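Local structure of glucose-6-phosphate dehydrogenase (5AQ1) at residues B[48-53]-B[85-90]; B[233-238]-B[279-284]; B[341-346]-B[485-490]. The protein catalyses the NADP-dependent oxidation of glucose 6-phosphate, the entry step of the pentose phosphate pathway, and probably serves redox balance in Trypanosoma cruzi. All blocks are in the same frame, centred on the assembly; numbering follows the deposited sequence.

Contact 1 (B[48-53]-B[85-90]); sequences KTFPAL and DTLAGF
Leu87, on helix 79-87, meets Phe50. Its CD2 methyl sits over the centre of one face of the phenyl ring. The CH-pi contact measures 4.1 Å from Leu87 CD2 to the centroid of the Phe50 ring. The approach is almost straight down, 9° off the ring normal. The branch point follows it in, with Leu87 CG 4.0 Å from Phe50 CD2. Phe50 CG lies anti to its own carbonyl carbon (chi1 -74°), and this swings the ring out against Leu87.

The contact belongs to the dinucleotide-binding domain, a Rossmann-type fold built on a parallel sheet. It joins helix 43-58, which follows the first strand of that sheet, to helix 79-87, which follows strand 67-72. Phe50 also touches Val37 of strand 33-38.

Past Leu87 the chain turns, and Phe90 N bonds back to Leu87 O. This oxygen lies at the edge of the Phe90 ring, in its plane. Phe90 then meets Pro51 through the base of its side chain. Phe90 CB is 4.0 Å from Pro51 CG, and the carbonyl Phe90 O is 3.8 Å from the same Pro51 CG. The two side chains lie alongside each other, pointing the same way. The Phe90 ring runs on away from 48-53 and packs on Lys46 and Lys47.

Contact 2 (B[233-238]-B[279-284]); sequences ALWNSN and SLLTME
The indole of Trp235 meets Leu281 along its edge, at two neighbouring points. The pyrrole N-H points at the backbone carbonyl of Leu281. Further round the same rim, Trp235 CZ2 touches a methyl of Leu281, with CZ2 to Leu281 CD2 at 4.0 Å. That methyl lies in the ring plane. Leu281 CG is anti to its carbonyl carbon (chi1 -66°), which carries the methyl to the indole rim. Around the ring are further groups of the same chain. Arg225 makes a cation-pi contact with the indole, and the ring of Trp356 meets it nearly at right angles.

The hydrogen bond from Trp235 NE1 to Leu281 O is 2.8 Å long. It is moderately bent, with an N-H...O angle of 150°. The donor lies in the carbonyl plane, while the acceptor is tilted 18° out of the indole plane.

Leu281 is in the last turn of helix 264-282. The loop 233-238 runs from helix 229-232 to strand 240-248 of the large sheet. Trp235 is the centre of an inverse gamma turn in it, and an Asx turn follows, with Asn238 N bonded to Asn236 OD1 at 3.0 Å.

Both touching residues are buried. The bond therefore gives the indole N-H a partner inside the protein, and it takes up a carbonyl at a helix end. Such a carbonyl is probably a good acceptor, since the helix dipole would add to its negative charge.

Contact 3 (B[341-346]-B[485-490]); sequences CPTFAV and LPYAAG
Tyr487 has the largest buried area here, and it reaches across to Thr343 and Phe344. Its CG stands between its own backbone N and carbonyl carbon (chi1 67°), which sends the ring across toward 343-344. Its phenol oxygen meets the threonine hydroxyl. Thr343 OG1 donates to Tyr487 OH over 2.7 Å. Tyr487 OH is also hydrogen-bonded to Lys367 O, and Thr343 OG1 to Tyr318 N. Two buried hydroxyls are thus tied to each other and to the backbone.

Phe344 begins strand 344-349 of the large mixed sheet of the C-terminal domain, and Tyr487 is on the weakly bonded edge strand 484-488. Strand 313-319 runs between them, so these two strands are not direct neighbours. Tyr487 spans the intervening strand and packs on its Tyr318. Opposite Gly316 of that strand, Thr343 and Phe344 form a classic beta bulge.

Phe344 meets the tyrosine ring chiefly through its base. Phe344 CB is 3.5 Å from Tyr487 CE1. The phenyl ring then leads away from the other segment, yet the two rings still pair edge-to-face. The edge of Phe344 is turned toward the face of Tyr487, with the planes at 59° and the ring centroids of Phe344 and Tyr487 5.6 Å apart. Phe344 CG is anti to its backbone N (chi1 176°), directing the ring toward Ala497 of helix 495-504 and Pro494.

The three contacts follow one another along the chain without touching. Contact 1 is in the coenzyme-binding part, and its Phe50 side chain is about 10 Å from the bound NADPH. Contacts 2 and 3 are both in the C-terminal part, with centres 30 Å apart and nearest atoms about 14 Å apart. Contact 3 is linked to the substrate site: the Thr343 side chain is about 10 Å from glucose 6-phosphate, and the contact reaches the pocket residue Lys367 through its backbone. Contact 2 lies across the chain's centre from contact 1, 39 Å between centres, and its loop 233-238 packs against other subunits.

Contact 1 (B[48-53]-B[85-90])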
# COMPACT_ATOMS: atom_id res chain seq x y z
N LYS B 48 -46.17 -7.35 -4.59
CA LYS B 48 -45.06 -6.90 -3.75
C LYS B 48 -45.49 -6.10 -2.52
O LYS B 48 -45.09 -6.43 -1.40
CB LYS B 48 -44.09 -6.07 -4.60
CG LYS B 48 -43.38 -6.87 -5.68
CD LYS B 48 -42.56 -8.00 -5.09
CE LYS B 48 -41.72 -8.71 -6.14
NZ LYS B 48 -41.12 -9.96 -5.57
N THR B 49 -46.29 -5.07 -2.71
CA THR B 49 -46.61 -4.14 -1.63
C THR B 49 -47.36 -4.80 -0.47
O THR B 49 -46.87 -4.83 0.65
CB THR B 49 -47.42 -2.93 -2.15
OG1 THR B 49 -46.88 -2.51 -3.42
CG2 THR B 49 -47.35 -1.77 -1.17
N PHE B 50 -48.55 -5.34 -0.75
CA PHE B 50 -49.37 -5.95 0.29
C PHE B 50 -48.70 -7.17 0.95
O PHE B 50 -48.78 -7.31 2.17
CB PHE B 50 -50.77 -6.32 -0.24
CG PHE B 50 -51.68 -5.14 -0.44
CD1 PHE B 50 -52.11 -4.39 0.64
CD2 PHE B 50 -52.10 -4.78 -1.72
CE1 PHE B 50 -52.94 -3.29 0.45
CE2 PHE B 50 -52.93 -3.69 -1.91
CZ PHE B 50 -53.36 -2.95 -0.83
N PRO B 51 -48.05 -8.04 0.16
CA PRO B 51 -47.30 -9.16 0.75
C PRO B 51 -46.17 -8.72 1.69
O PRO B 51 -45.96 -9.36 2.72
CB PRO B 51 -46.73 -9.88 -0.47
CG PRO B 51 -47.71 -9.60 -1.55
CD PRO B 51 -48.17 -8.19 -1.31
N ALA B 52 -45.46 -7.66 1.33
CA ALA B 52 -44.41 -7.11 2.19
C ALA B 52 -45.00 -6.59 3.50
O ALA B 52 -44.46 -6.86 4.58
CB ALA B 52 -43.65 -6.00 1.47
N LEU B 53 -46.10 -5.86 3.39
CA LEU B 53 -46.81 -5.35 4.57
C LEU B 53 -47.29 -6.49 5.47
O LEU B 53 -47.24 -6.37 6.69
CB LEU B 53 -47.99 -4.47 4.15
CG LEU B 53 -47.65 -3.13 3.49
CD1 LEU B 53 -48.88 -2.53 2.81
CD2 LEU B 53 -47.08 -2.15 4.50
N ASP B 85 -59.27 -13.66 -1.39
CA ASP B 85 -58.96 -14.46 -2.58
C ASP B 85 -57.76 -13.94 -3.36
O ASP B 85 -56.81 -14.68 -3.60
CB ASP B 85 -60.19 -14.55 -3.50
CG ASP B 85 -61.34 -15.33 -2.87
OD1 ASP B 85 -61.13 -15.99 -1.83
OD2 ASP B 85 -62.45 -15.28 -3.43
N THR B 86 -57.81 -12.67 -3.77
CA THR B 86 -56.75 -12.10 -4.60
C THR B 86 -55.50 -11.79 -3.79
O THR B 86 -54.45 -12.40 -4.01
CB THR B 86 -57.23 -10.83 -5.34
OG1 THR B 86 -58.45 -11.13 -6.04
CG2 THR B 86 -56.18 -10.35 -6.33
N LEU B 87 -55.61 -10.86 -2.84
CA LEU B 87 -54.46 -10.39 -2.06
C LEU B 87 -53.76 -11.50 -1.30
O LEU B 87 -52.55 -11.70 -1.45
CB LEU B 87 -54.88 -9.29 -1.07
CG LEU B 87 -54.72 -7.83 -1.52
CD1 LEU B 87 -55.20 -7.60 -2.95
CD2 LEU B 87 -55.45 -6.91 -0.55
N ALA B 88 -54.52 -12.24 -0.49
CA ALA B 88 -53.95 -13.31 0.34
C ALA B 88 -53.29 -14.41 -0.49
O ALA B 88 -52.41 -15.11 -0.00
CB ALA B 88 -55.01 -13.89 1.26
N GLY B 89 -53.73 -14.56 -1.75
CA GLY B 89 -53.10 -15.49 -2.68
C GLY B 89 -51.61 -15.28 -2.90
O GLY B 89 -50.90 -16.22 -3.23
N PHE B 90 -51.14 -14.04 -2.73
CA PHE B 90 -49.73 -13.72 -2.94
C PHE B 90 -48.89 -13.68 -1.66
O PHE B 90 -47.69 -13.39 -1.71
CB PHE B 90 -49.60 -12.38 -3.68
CG PHE B 90 -50.20 -12.40 -5.05
CD1 PHE B 90 -51.53 -12.07 -5.25
CD2 PHE B 90 -49.42 -12.75 -6.15
CE1 PHE B 90 -52.08 -12.09 -6.52
CE2 PHE B 90 -49.97 -12.76 -7.43
CZ PHE B 90 -51.30 -12.43 -7.61

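Contact 2 (B[233-238]-B[279-284])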
# COMPACT_ATOMS: atom_id res chain seq x y z
N ALA B 233 -8.22 -2.78 2.69
CA ALA B 233 -6.86 -2.70 2.16
C ALA B 233 -6.74 -3.08 0.68
O ALA B 233 -5.84 -2.61 -0.01
CB ALA B 233 -5.93 -3.57 3.00
N LEU B 234 -7.63 -3.94 0.21
CA LEU B 234 -7.59 -4.44 -1.16
C LEU B 234 -8.42 -3.64 -2.15
O LEU B 234 -8.34 -3.90 -3.35
CB LEU B 234 -8.09 -5.89 -1.20
CG LEU B 234 -7.28 -6.93 -0.43
CD1 LEU B 234 -8.04 -8.25 -0.34
CD2 LEU B 234 -5.92 -7.14 -1.08
N TRP B 235 -9.21 -2.68 -1.68
CA TRP B 235 -10.29 -2.13 -2.51
C TRP B 235 -9.89 -0.93 -3.37
O TRP B 235 -10.48 0.14 -3.28
CB TRP B 235 -11.50 -1.79 -1.64
CG TRP B 235 -12.79 -2.08 -2.33
CD1 TRP B 235 -13.46 -1.25 -3.19
CD2 TRP B 235 -13.55 -3.29 -2.26
NE1 TRP B 235 -14.60 -1.87 -3.64
CE2 TRP B 235 -14.68 -3.11 -3.08
CE3 TRP B 235 -13.40 -4.49 -1.56
CZ2 TRP B 235 -15.66 -4.11 -3.23
CZ3 TRP B 235 -14.37 -5.48 -1.71
CH2 TRP B 235 -15.48 -5.28 -2.54
N ASN B 236 -8.88 -1.13 -4.21
CA ASN B 236 -8.39 -0.07 -5.09
C ASN B 236 -7.63 -0.65 -6.28
O ASN B 236 -7.47 -1.86 -6.38
CB ASN B 236 -7.51 0.90 -4.29
CG ASN B 236 -6.33 0.21 -3.65
OD1 ASN B 236 -5.62 -0.55 -4.30
ND2 ASN B 236 -6.12 0.46 -2.36
N SER B 237 -7.15 0.23 -7.16
CA SER B 237 -6.53 -0.20 -8.41
C SER B 237 -5.20 -0.94 -8.26
O SER B 237 -4.72 -1.55 -9.21
CB SER B 237 -6.34 1.00 -9.34
OG SER B 237 -5.29 1.82 -8.89
N ASN B 238 -4.59 -0.87 -7.07
CA ASN B 238 -3.36 -1.62 -6.79
C ASN B 238 -3.57 -3.13 -6.78
O ASN B 238 -2.70 -3.88 -7.20
CB ASN B 238 -2.75 -1.20 -5.46
CG ASN B 238 -2.36 0.26 -5.42
OD1 ASN B 238 -2.22 0.91 -6.46
ND2 ASN B 238 -2.15 0.79 -4.22
N SER B 279 -22.33 2.27 -7.37
CA SER B 279 -22.02 3.36 -6.44
C SER B 279 -21.60 2.84 -5.08
O SER B 279 -20.68 3.38 -4.46
CB SER B 279 -23.22 4.31 -6.29
OG SER B 279 -24.27 3.70 -5.56
N LEU B 280 -22.25 1.78 -4.61
CA LEU B 280 -21.89 1.17 -3.33
C LEU B 280 -20.50 0.51 -3.39
O LEU B 280 -19.76 0.55 -2.40
CB LEU B 280 -22.94 0.14 -2.92
CG LEU B 280 -24.31 0.71 -2.56
CD1 LEU B 280 -25.35 -0.39 -2.50
CD2 LEU B 280 -24.26 1.48 -1.25
N LEU B 281 -20.16 -0.08 -4.53
CA LEU B 281 -18.87 -0.74 -4.70
C LEU B 281 -17.69 0.23 -4.88
O LEU B 281 -16.55 -0.16 -4.65
CB LEU B 281 -18.91 -1.68 -5.92
CG LEU B 281 -19.84 -2.89 -5.83
CD1 LEU B 281 -20.03 -3.50 -7.21
CD2 LEU B 281 -19.31 -3.92 -4.85
N THR B 282 -17.97 1.46 -5.29
CA THR B 282 -16.92 2.41 -5.66
C THR B 282 -16.77 3.63 -4.74
O THR B 282 -15.72 4.27 -4.73
CB THR B 282 -17.13 2.93 -7.10
OG1 THR B 282 -18.43 3.52 -7.21
CG2 THR B 282 -17.00 1.79 -8.10
N MET B 283 -17.83 3.98 -4.00
CA MET B 283 -17.80 5.15 -3.12
C MET B 283 -16.64 5.09 -2.13
O MET B 283 -16.13 4.02 -1.82
CB MET B 283 -19.12 5.27 -2.34
CG MET B 283 -19.41 4.11 -1.39
SD MET B 283 -21.01 4.22 -0.55
CE MET B 283 -20.51 4.86 1.04
N GLU B 284 -16.24 6.27 -1.65
CA GLU B 284 -15.28 6.35 -0.56
C GLU B 284 -15.95 5.97 0.76
O GLU B 284 -17.17 5.91 0.86
CB GLU B 284 -14.68 7.75 -0.46
CG GLU B 284 -13.82 8.15 -1.64
CD GLU B 284 -12.56 7.32 -1.75
OE1 GLU B 284 -11.93 7.06 -0.69
OE2 GLU B 284 -12.20 6.92 -2.87

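Contact 3 (B[341-346]-B[485-490])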
# COMPACT_ATOMS: atom_id res chain seq x y z
N CYS B 341 -34.76 -1.37 -29.87
CA CYS B 341 -34.79 -1.55 -28.42
C CYS B 341 -33.91 -2.71 -27.98
O CYS B 341 -34.14 -3.86 -28.39
CB CYS B 341 -36.22 -1.76 -27.92
SG CYS B 341 -36.31 -1.81 -26.12
N PRO B 342 -32.91 -2.42 -27.15
CA PRO B 342 -32.03 -3.48 -26.67
C PRO B 342 -32.63 -4.23 -25.48
O PRO B 342 -33.10 -3.61 -24.53
CB PRO B 342 -30.78 -2.72 -26.25
CG PRO B 342 -31.29 -1.39 -25.80
CD PRO B 342 -32.52 -1.10 -26.62
N THR B 343 -32.60 -5.55 -25.57
CA THR B 343 -32.95 -6.42 -24.44
C THR B 343 -31.69 -6.89 -23.71
O THR B 343 -31.78 -7.51 -22.65
CB THR B 343 -33.77 -7.64 -24.91
OG1 THR B 343 -32.98 -8.46 -25.78
CG2 THR B 343 -35.03 -7.19 -25.63
N PHE B 344 -30.52 -6.59 -24.29
CA PHE B 344 -29.22 -6.99 -23.75
C PHE B 344 -28.20 -5.87 -23.95
O PHE B 344 -28.20 -5.19 -24.98
CB PHE B 344 -28.75 -8.26 -24.46
CG PHE B 344 -27.37 -8.72 -24.06
CD1 PHE B 344 -26.24 -8.20 -24.67
CD2 PHE B 344 -27.21 -9.70 -23.08
CE1 PHE B 344 -24.97 -8.62 -24.30
CE2 PHE B 344 -25.94 -10.12 -22.71
CZ PHE B 344 -24.82 -9.59 -23.32
N ALA B 345 -27.32 -5.68 -22.97
CA ALA B 345 -26.26 -4.67 -23.09
C ALA B 345 -25.07 -4.97 -22.18
O ALA B 345 -25.25 -5.26 -21.00
CB ALA B 345 -26.82 -3.29 -22.77
N VAL B 346 -23.86 -4.91 -22.74
CA VAL B 346 -22.63 -4.89 -21.96
C VAL B 346 -21.99 -3.53 -22.12
O VAL B 346 -21.80 -3.06 -23.24
CB VAL B 346 -21.59 -5.93 -22.44
CG1 VAL B 346 -20.41 -5.97 -21.47
CG2 VAL B 346 -22.20 -7.30 -22.56
N LEU B 485 -27.35 -6.35 -31.90
CA LEU B 485 -27.08 -7.68 -32.40
C LEU B 485 -28.14 -8.67 -31.95
O LEU B 485 -28.64 -8.58 -30.83
CB LEU B 485 -25.71 -8.15 -31.92
CG LEU B 485 -24.55 -7.31 -32.43
CD1 LEU B 485 -23.37 -7.52 -31.52
CD2 LEU B 485 -24.19 -7.69 -33.87
N PRO B 486 -28.49 -9.63 -32.83
CA PRO B 486 -29.45 -10.65 -32.45
C PRO B 486 -28.81 -11.74 -31.59
O PRO B 486 -27.61 -11.99 -31.69
CB PRO B 486 -29.90 -11.21 -33.79
CG PRO B 486 -28.72 -11.05 -34.67
CD PRO B 486 -28.04 -9.79 -34.23
N TYR B 487 -29.63 -12.36 -30.74
CA TYR B 487 -29.24 -13.56 -30.00
C TYR B 487 -30.49 -14.37 -29.68
O TYR B 487 -31.55 -13.81 -29.39
CB TYR B 487 -28.49 -13.19 -28.72
CG TYR B 487 -29.30 -12.47 -27.67
CD1 TYR B 487 -29.54 -11.10 -27.76
CD2 TYR B 487 -29.80 -13.15 -26.56
CE1 TYR B 487 -30.27 -10.44 -26.80
CE2 TYR B 487 -30.54 -12.49 -25.58
CZ TYR B 487 -30.77 -11.13 -25.71
OH TYR B 487 -31.50 -10.47 -24.75
N ALA B 488 -30.38 -15.69 -29.77
CA ALA B 488 -31.53 -16.56 -29.52
C ALA B 488 -31.88 -16.53 -28.04
O ALA B 488 -30.99 -16.58 -27.19
CB ALA B 488 -31.24 -17.98 -29.97
N ALA B 489 -33.17 -16.44 -27.74
CA ALA B 489 -33.63 -16.53 -26.35
C ALA B 489 -33.14 -17.84 -25.75
O ALA B 489 -33.15 -18.88 -26.42
CB ALA B 489 -35.14 -16.44 -26.28
N GLY B 490 -32.68 -17.79 -24.51
CA GLY B 490 -32.13 -18.96 -23.84
C GLY B 490 -30.63 -19.14 -24.04
O GLY B 490 -30.00 -19.87 -23.29